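Local coordinates for penaeus monodon metallodensovirus major capsid protein (Penaeus monodon metallodensovirus, PDB 6WH7) that forms the icosahedral shell of a shrimp densovirus, sixty copies of it assembling into the capsid that presumably packages the viral genome, at residues R120-L131 / A289-E300. Residues are numbered along the deposited sequence; the frame is centred on the assembly and turned at random.
Sequences RPTKVGYTLSNL and AQFTLETEIEFE
Arg-120 and Glu-300 run side by side and join the two strands by a salt bridge, next to the backbone pair they also form. Arg-120 NH2 meets Glu-300 OE1 at 2.5 Å, in the guanidinium plane, and NE adds a weak bond to the same oxygen. Guanidinium and carboxylate planes are nevertheless turned 54° apart. The bend in the arginine chain (chi3 61°) brings this edge round to the acid; Trp-229 makes a cation-pi contact with Arg-120, and Arg-61 is a long, weak second partner for Glu-300 OE2. The Thr-122 side chain crosses that of Glu-300 at about a right angle, though its position is less certain.

Past the loop at 121-123 the register slips by one residue, and the regular ladder starts: Gly-125, Thr-127 and Ser-129 exchange paired backbone bonds with Glu-296, Glu-294 and Thr-292. These are strands of one sheet of the jelly-roll beta-barrel expected of a parvoviral capsid protein, with 59-75 beyond 289-300 and 218-222 beyond 120-131.

The face carrying Val-124, Tyr-126 and Leu-128 looks into the buried interior. Val-124 CG2 rests 3.7 Å from Ile-297 CG1. Tyr-126 sets its CB against Thr-295 CG2 at 3.6 Å; with chi1 at 70° its ring heads off toward the second sheet, where Tyr-126 OH hydrogen-bonds His-271 ND1. Leu-293 CD1 touches Tyr-126 CD1 at 3.8 Å and Leu-128 CD1 at 3.7 Å, both reached from the same side. Leu-128 also pushes CG to 3.5 Å from Phe-291 CE1 and holds CD2 over one face of that ring, while Leu-131 CD1 approaches obliquely near Phe-291 CD2. On the other face, Thr-292 OG1 hydrogen-bonds Tyr-210 OH of a neighbouring subunit, and Trp-47 of a third subunit packs on Ser-129.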
ATOM      1  N   ARG A 120     -78.915   8.759 -46.521  1.00 12.31           N
ATOM      2  CA  ARG A 120     -77.925   8.395 -47.485  1.00 12.31           C
ATOM      3  C   ARG A 120     -77.618   6.910 -47.371  1.00 12.31           C
ATOM      4  O   ARG A 120     -77.513   6.396 -46.252  1.00 12.31           O
ATOM      5  CB  ARG A 120     -76.688   9.258 -47.245  1.00 11.85           C
ATOM      6  CG  ARG A 120     -75.563   9.019 -48.148  1.00 11.85           C
ATOM      7  CD  ARG A 120     -74.540  10.098 -47.989  1.00 11.85           C
ATOM      8  NE  ARG A 120     -73.974  10.201 -46.660  1.00 11.85           N
ATOM      9  CZ  ARG A 120     -73.231  11.224 -46.275  1.00 11.85           C
ATOM     10  NH1 ARG A 120     -72.978  12.200 -47.126  1.00 11.85           N
ATOM     11  NH2 ARG A 120     -72.733  11.268 -45.053  1.00 11.85           N
ATOM     12  N   PRO A 121     -77.459   6.207 -48.494  1.00 12.66           N
ATOM     13  CA  PRO A 121     -77.394   4.741 -48.437  1.00 12.66           C
ATOM     14  C   PRO A 121     -76.104   4.151 -47.892  1.00 12.66           C
ATOM     15  O   PRO A 121     -76.148   3.010 -47.431  1.00 12.66           O
ATOM     16  CB  PRO A 121     -77.608   4.337 -49.898  1.00 12.73           C
ATOM     17  CG  PRO A 121     -78.375   5.435 -50.463  1.00 12.73           C
ATOM     18  CD  PRO A 121     -77.814   6.665 -49.841  1.00 12.73           C
ATOM     19  N   THR A 122     -74.962   4.828 -48.005  1.00 13.02           N
ATOM     20  CA  THR A 122     -73.659   4.312 -47.568  1.00 13.02           C
ATOM     21  C   THR A 122     -73.441   2.847 -47.941  1.00 13.02           C
ATOM     22  O   THR A 122     -73.698   2.456 -49.079  1.00 13.02           O
ATOM     23  CB  THR A 122     -73.451   4.496 -46.068  1.00 12.91           C
ATOM     24  OG1 THR A 122     -74.413   3.736 -45.346  1.00 12.91           O
ATOM     25  CG2 THR A 122     -73.611   5.937 -45.709  1.00 12.91           C
ATOM     26  N   LYS A 123     -72.989   2.024 -47.002  1.00 12.45           N
ATOM     27  CA  LYS A 123     -72.659   0.645 -47.334  1.00 12.45           C
ATOM     28  C   LYS A 123     -73.903  -0.148 -47.711  1.00 12.45           C
ATOM     29  O   LYS A 123     -75.006   0.119 -47.240  1.00 12.45           O
ATOM     30  CB  LYS A 123     -71.958  -0.050 -46.168  1.00 14.22           C
ATOM     31  CG  LYS A 123     -71.463  -1.439 -46.514  1.00 14.22           C
ATOM     32  CD  LYS A 123     -70.962  -2.196 -45.317  1.00 14.22           C
ATOM     33  CE  LYS A 123     -69.681  -1.608 -44.784  1.00 14.22           C
ATOM     34  NZ  LYS A 123     -69.196  -2.353 -43.594  1.00 14.22           N
ATOM     35  N   VAL A 124     -73.711  -1.134 -48.582  1.00 12.29           N
ATOM     36  CA  VAL A 124     -74.772  -2.054 -48.962  1.00 12.29           C
ATOM     37  C   VAL A 124     -74.116  -3.404 -49.209  1.00 12.29           C
ATOM     38  O   VAL A 124     -72.966  -3.478 -49.637  1.00 12.29           O
ATOM     39  CB  VAL A 124     -75.534  -1.542 -50.204  1.00 11.85           C
ATOM     40  CG1 VAL A 124     -74.809  -1.878 -51.493  1.00 11.85           C
ATOM     41  CG2 VAL A 124     -76.924  -2.007 -50.198  1.00 11.85           C
ATOM     42  N   GLY A 125     -74.826  -4.474 -48.901  1.00 11.69           N
ATOM     43  CA  GLY A 125     -74.229  -5.785 -49.032  1.00 11.69           C
ATOM     44  C   GLY A 125     -75.240  -6.882 -48.803  1.00 11.69           C
ATOM     45  O   GLY A 125     -76.322  -6.658 -48.258  1.00 11.69           O
ATOM     46  N   TYR A 126     -74.864  -8.082 -49.233  1.00 11.58           N
ATOM     47  CA  TYR A 126     -75.705  -9.251 -49.050  1.00 11.58           C
ATOM     48  C   TYR A 126     -74.828 -10.466 -48.802  1.00 11.58           C
ATOM     49  O   TYR A 126     -73.643 -10.480 -49.125  1.00 11.58           O
ATOM     50  CB  TYR A 126     -76.621  -9.486 -50.250  1.00 11.34           C
ATOM     51  CG  TYR A 126     -75.928  -9.931 -51.507  1.00 11.34           C
ATOM     52  CD1 TYR A 126     -75.847 -11.269 -51.834  1.00 11.34           C
ATOM     53  CD2 TYR A 126     -75.347  -9.019 -52.362  1.00 11.34           C
ATOM     54  CE1 TYR A 126     -75.222 -11.679 -52.973  1.00 11.34           C
ATOM     55  CE2 TYR A 126     -74.718  -9.428 -53.503  1.00 11.34           C
ATOM     56  CZ  TYR A 126     -74.660 -10.757 -53.803  1.00 11.34           C
ATOM     57  OH  TYR A 126     -74.030 -11.166 -54.946  1.00 11.34           O
ATOM     58  N   THR A 127     -75.431 -11.488 -48.211  1.00 12.55           N
ATOM     59  CA  THR A 127     -74.734 -12.720 -47.880  1.00 12.55           C
ATOM     60  C   THR A 127     -75.521 -13.901 -48.412  1.00 12.55           C
ATOM     61  O   THR A 127     -76.721 -14.011 -48.165  1.00 12.55           O
ATOM     62  CB  THR A 127     -74.542 -12.870 -46.372  1.00 13.50           C
ATOM     63  OG1 THR A 127     -73.761 -11.780 -45.877  1.00 13.50           O
ATOM     64  CG2 THR A 127     -73.824 -14.152 -46.068  1.00 13.50           C
ATOM     65  N   LEU A 128     -74.846 -14.765 -49.155  1.00 13.11           N
ATOM     66  CA  LEU A 128     -75.382 -16.051 -49.571  1.00 13.11           C
ATOM     67  C   LEU A 128     -74.850 -17.117 -48.636  1.00 13.11           C
ATOM     68  O   LEU A 128     -73.641 -17.208 -48.424  1.00 13.11           O
ATOM     69  CB  LEU A 128     -74.993 -16.360 -51.011  1.00 12.88           C
ATOM     70  CG  LEU A 128     -76.024 -16.038 -52.075  1.00 12.88           C
ATOM     71  CD1 LEU A 128     -76.480 -14.631 -51.973  1.00 12.88           C
ATOM     72  CD2 LEU A 128     -75.397 -16.272 -53.423  1.00 12.88           C
ATOM     73  N   SER A 129     -75.744 -17.913 -48.075  1.00 13.58           N
ATOM     74  CA  SER A 129     -75.369 -18.787 -46.984  1.00 13.58           C
ATOM     75  C   SER A 129     -76.112 -20.105 -47.080  1.00 13.58           C
ATOM     76  O   SER A 129     -77.246 -20.159 -47.549  1.00 13.58           O
ATOM     77  CB  SER A 129     -75.664 -18.127 -45.645  1.00 14.95           C
ATOM     78  OG  SER A 129     -75.366 -19.011 -44.597  1.00 14.95           O
ATOM     79  N   ASN A 130     -75.450 -21.167 -46.624  1.00 14.71           N
ATOM     80  CA  ASN A 130     -76.064 -22.468 -46.376  1.00 14.71           C
ATOM     81  C   ASN A 130     -76.695 -23.027 -47.653  1.00 14.71           C
ATOM     82  O   ASN A 130     -77.905 -23.223 -47.765  1.00 14.71           O
ATOM     83  CB  ASN A 130     -77.070 -22.350 -45.232  1.00 14.83           C
ATOM     84  CG  ASN A 130     -76.410 -21.933 -43.946  1.00 14.83           C
ATOM     85  OD1 ASN A 130     -76.764 -20.922 -43.357  1.00 14.83           O
ATOM     86  ND2 ASN A 130     -75.449 -22.718 -43.494  1.00 14.83           N
ATOM     87  N   LEU A 131     -75.811 -23.295 -48.611  1.00 15.99           N
ATOM     88  CA  LEU A 131     -76.229 -23.774 -49.917  1.00 15.99           C
ATOM     89  C   LEU A 131     -76.703 -25.211 -49.832  1.00 15.99           C
ATOM     90  O   LEU A 131     -76.035 -26.056 -49.237  1.00 15.99           O
ATOM     91  CB  LEU A 131     -75.079 -23.665 -50.910  1.00 15.54           C
ATOM     92  CG  LEU A 131     -75.363 -24.168 -52.315  1.00 15.54           C
ATOM     93  CD1 LEU A 131     -76.419 -23.325 -52.971  1.00 15.54           C
ATOM     94  CD2 LEU A 131     -74.123 -24.167 -53.127  1.00 15.54           C
ATOM     95  N   ALA A 289     -80.856 -25.207 -56.371  1.00 18.56           N
ATOM     96  CA  ALA A 289     -80.119 -24.717 -55.226  1.00 18.56           C
ATOM     97  C   ALA A 289     -81.054 -24.001 -54.276  1.00 18.56           C
ATOM     98  O   ALA A 289     -81.919 -23.237 -54.701  1.00 18.56           O
ATOM     99  CB  ALA A 289     -78.992 -23.777 -55.650  1.00 17.45           C
ATOM    100  N   GLN A 290     -80.891 -24.279 -52.992  1.00 16.46           N
ATOM    101  CA  GLN A 290     -81.418 -23.431 -51.943  1.00 16.46           C
ATOM    102  C   GLN A 290     -80.257 -22.807 -51.190  1.00 16.46           C
ATOM    103  O   GLN A 290     -79.229 -23.446 -50.968  1.00 16.46           O
ATOM    104  CB  GLN A 290     -82.260 -24.186 -50.922  1.00 17.49           C
ATOM    105  CG  GLN A 290     -82.973 -23.208 -50.025  1.00 17.49           C
ATOM    106  CD  GLN A 290     -83.361 -23.772 -48.709  1.00 17.49           C
ATOM    107  OE1 GLN A 290     -83.002 -24.892 -48.379  1.00 17.49           O
ATOM    108  NE2 GLN A 290     -84.092 -23.006 -47.939  1.00 17.49           N
ATOM    109  N   PHE A 291     -80.437 -21.565 -50.776  1.00 14.32           N
ATOM    110  CA  PHE A 291     -79.513 -20.928 -49.855  1.00 14.32           C
ATOM    111  C   PHE A 291     -80.277 -19.854 -49.105  1.00 14.32           C
ATOM    112  O   PHE A 291     -81.457 -19.612 -49.357  1.00 14.32           O
ATOM    113  CB  PHE A 291     -78.293 -20.374 -50.591  1.00 14.19           C
ATOM    114  CG  PHE A 291     -78.635 -19.510 -51.755  1.00 14.19           C
ATOM    115  CD1 PHE A 291     -78.830 -18.158 -51.601  1.00 14.19           C
ATOM    116  CD2 PHE A 291     -78.775 -20.059 -53.005  1.00 14.19           C
ATOM    117  CE1 PHE A 291     -79.151 -17.382 -52.669  1.00 14.19           C
ATOM    118  CE2 PHE A 291     -79.093 -19.287 -54.067  1.00 14.19           C
ATOM    119  CZ  PHE A 291     -79.276 -17.947 -53.904  1.00 14.19           C
ATOM    120  N   THR A 292     -79.593 -19.214 -48.172  1.00 13.64           N
ATOM    121  CA  THR A 292     -80.167 -18.142 -47.382  1.00 13.64           C
ATOM    122  C   THR A 292     -79.625 -16.820 -47.896  1.00 13.64           C
ATOM    123  O   THR A 292     -78.415 -16.670 -48.078  1.00 13.64           O
ATOM    124  CB  THR A 292     -79.832 -18.320 -45.905  1.00 14.04           C
ATOM    125  OG1 THR A 292     -80.313 -19.590 -45.466  1.00 14.04           O
ATOM    126  CG2 THR A 292     -80.487 -17.249 -45.084  1.00 14.04           C
ATOM    127  N   LEU A 293     -80.517 -15.877 -48.147  1.00 13.63           N
ATOM    128  CA  LEU A 293     -80.140 -14.541 -48.577  1.00 13.63           C
ATOM    129  C   LEU A 293     -80.329 -13.595 -47.405  1.00 13.63           C
ATOM    130  O   LEU A 293     -81.457 -13.342 -46.982  1.00 13.63           O
ATOM    131  CB  LEU A 293     -80.965 -14.095 -49.778  1.00 13.39           C
ATOM    132  CG  LEU A 293     -80.693 -12.668 -50.229  1.00 13.39           C
ATOM    133  CD1 LEU A 293     -79.268 -12.540 -50.683  1.00 13.39           C
ATOM    134  CD2 LEU A 293     -81.635 -12.275 -51.327  1.00 13.39           C
ATOM    135  N   GLU A 294     -79.227 -13.085 -46.876  1.00 13.31           N
ATOM    136  CA  GLU A 294     -79.241 -12.015 -45.893  1.00 13.31           C
ATOM    137  C   GLU A 294     -78.670 -10.764 -46.531  1.00 13.31           C
ATOM    138  O   GLU A 294     -77.489 -10.730 -46.883  1.00 13.31           O
ATOM    139  CB  GLU A 294     -78.437 -12.383 -44.651  1.00 16.04           C
ATOM    140  CG  GLU A 294     -79.096 -13.375 -43.746  1.00 16.04           C
ATOM    141  CD  GLU A 294     -78.233 -13.712 -42.558  1.00 16.04           C
ATOM    142  OE1 GLU A 294     -77.028 -13.400 -42.594  1.00 16.04           O
ATOM    143  OE2 GLU A 294     -78.761 -14.258 -41.572  1.00 16.04           O
ATOM    144  N   THR A 295     -79.498  -9.743 -46.676  1.00 12.99           N
ATOM    145  CA  THR A 295     -79.062  -8.463 -47.201  1.00 12.99           C
ATOM    146  C   THR A 295     -78.997  -7.445 -46.077  1.00 12.99           C
ATOM    147  O   THR A 295     -79.746  -7.522 -45.105  1.00 12.99           O
ATOM    148  CB  THR A 295     -79.997  -7.958 -48.299  1.00 13.26           C
ATOM    149  OG1 THR A 295     -81.312  -7.779 -47.766  1.00 13.26           O
ATOM    150  CG2 THR A 295     -80.062  -8.951 -49.419  1.00 13.26           C
ATOM    151  N   GLU A 296     -78.072  -6.506 -46.203  1.00 13.01           N
ATOM    152  CA  GLU A 296     -77.987  -5.395 -45.274  1.00 13.01           C
ATOM    153  C   GLU A 296     -77.657  -4.130 -46.041  1.00 13.01           C
ATOM    154  O   GLU A 296     -76.737  -4.120 -46.858  1.00 13.01           O
ATOM    155  CB  GLU A 296     -76.933  -5.644 -44.203  1.00 15.46           C
ATOM    156  CG  GLU A 296     -76.826  -4.531 -43.199  1.00 15.46           C
ATOM    157  CD  GLU A 296     -75.782  -4.805 -42.147  1.00 15.46           C
ATOM    158  OE1 GLU A 296     -75.118  -5.860 -42.228  1.00 15.46           O
ATOM    159  OE2 GLU A 296     -75.619  -3.967 -41.237  1.00 15.46           O
ATOM    160  N   ILE A 297     -78.410  -3.071 -45.777  1.00 12.86           N
ATOM    161  CA  ILE A 297     -78.108  -1.740 -46.279  1.00 12.86           C
ATOM    162  C   ILE A 297     -78.004  -0.813 -45.083  1.00 12.86           C
ATOM    163  O   ILE A 297     -78.897  -0.788 -44.234  1.00 12.86           O
ATOM    164  CB  ILE A 297     -79.166  -1.255 -47.286  1.00 12.42           C
ATOM    165  CG1 ILE A 297     -78.787   0.112 -47.838  1.00 12.42           C
ATOM    166  CG2 ILE A 297     -80.553  -1.267 -46.679  1.00 12.42           C
ATOM    167  CD1 ILE A 297     -79.576   0.500 -49.029  1.00 12.42           C
ATOM    168  N   GLU A 298     -76.907  -0.080 -44.998  1.00 12.78           N
ATOM    169  CA  GLU A 298     -76.608   0.762 -43.851  1.00 12.78           C
ATOM    170  C   GLU A 298     -76.873   2.206 -44.233  1.00 12.78           C
ATOM    171  O   GLU A 298     -76.127   2.780 -45.016  1.00 12.78           O
ATOM    172  CB  GLU A 298     -75.159   0.589 -43.418  1.00 14.90           C
ATOM    173  CG  GLU A 298     -74.808  -0.784 -42.928  1.00 14.90           C
ATOM    174  CD  GLU A 298     -73.352  -0.894 -42.553  1.00 14.90           C
ATOM    175  OE1 GLU A 298     -72.600   0.063 -42.827  1.00 14.90           O
ATOM    176  OE2 GLU A 298     -72.952  -1.933 -41.989  1.00 14.90           O
ATOM    177  N   PHE A 299     -77.897   2.811 -43.656  1.00 12.91           N
ATOM    178  CA  PHE A 299     -78.212   4.195 -43.970  1.00 12.91           C
ATOM    179  C   PHE A 299     -77.599   5.161 -42.974  1.00 12.91           C
ATOM    180  O   PHE A 299     -77.493   4.869 -41.785  1.00 12.91           O
ATOM    181  CB  PHE A 299     -79.717   4.414 -44.009  1.00 12.70           C
ATOM    182  CG  PHE A 299     -80.384   3.810 -45.188  1.00 12.70           C
ATOM    183  CD1 PHE A 299     -80.480   4.512 -46.367  1.00 12.70           C
ATOM    184  CD2 PHE A 299     -80.928   2.552 -45.118  1.00 12.70           C
ATOM    185  CE1 PHE A 299     -81.103   3.971 -47.446  1.00 12.70           C
ATOM    186  CE2 PHE A 299     -81.552   2.013 -46.196  1.00 12.70           C
ATOM    187  CZ  PHE A 299     -81.641   2.722 -47.362  1.00 12.70           C
ATOM    188  N   GLU A 300     -77.180   6.309 -43.478  1.00 12.49           N
ATOM    189  CA  GLU A 300     -76.955   7.485 -42.659  1.00 12.49           C
ATOM    190  C   GLU A 300     -78.119   8.434 -42.856  1.00 12.49           C
ATOM    191  O   GLU A 300     -78.566   8.652 -43.981  1.00 12.49           O
ATOM    192  CB  GLU A 300     -75.656   8.193 -43.027  1.00 13.31           C
ATOM    193  CG  GLU A 300     -74.416   7.446 -42.656  1.00 13.31           C
ATOM    194  CD  GLU A 300     -73.172   8.154 -43.120  1.00 13.31           C
ATOM    195  OE1 GLU A 300     -73.291   9.124 -43.891  1.00 13.31           O
ATOM    196  OE2 GLU A 300     -72.070   7.741 -42.710  1.00 13.31           O
TER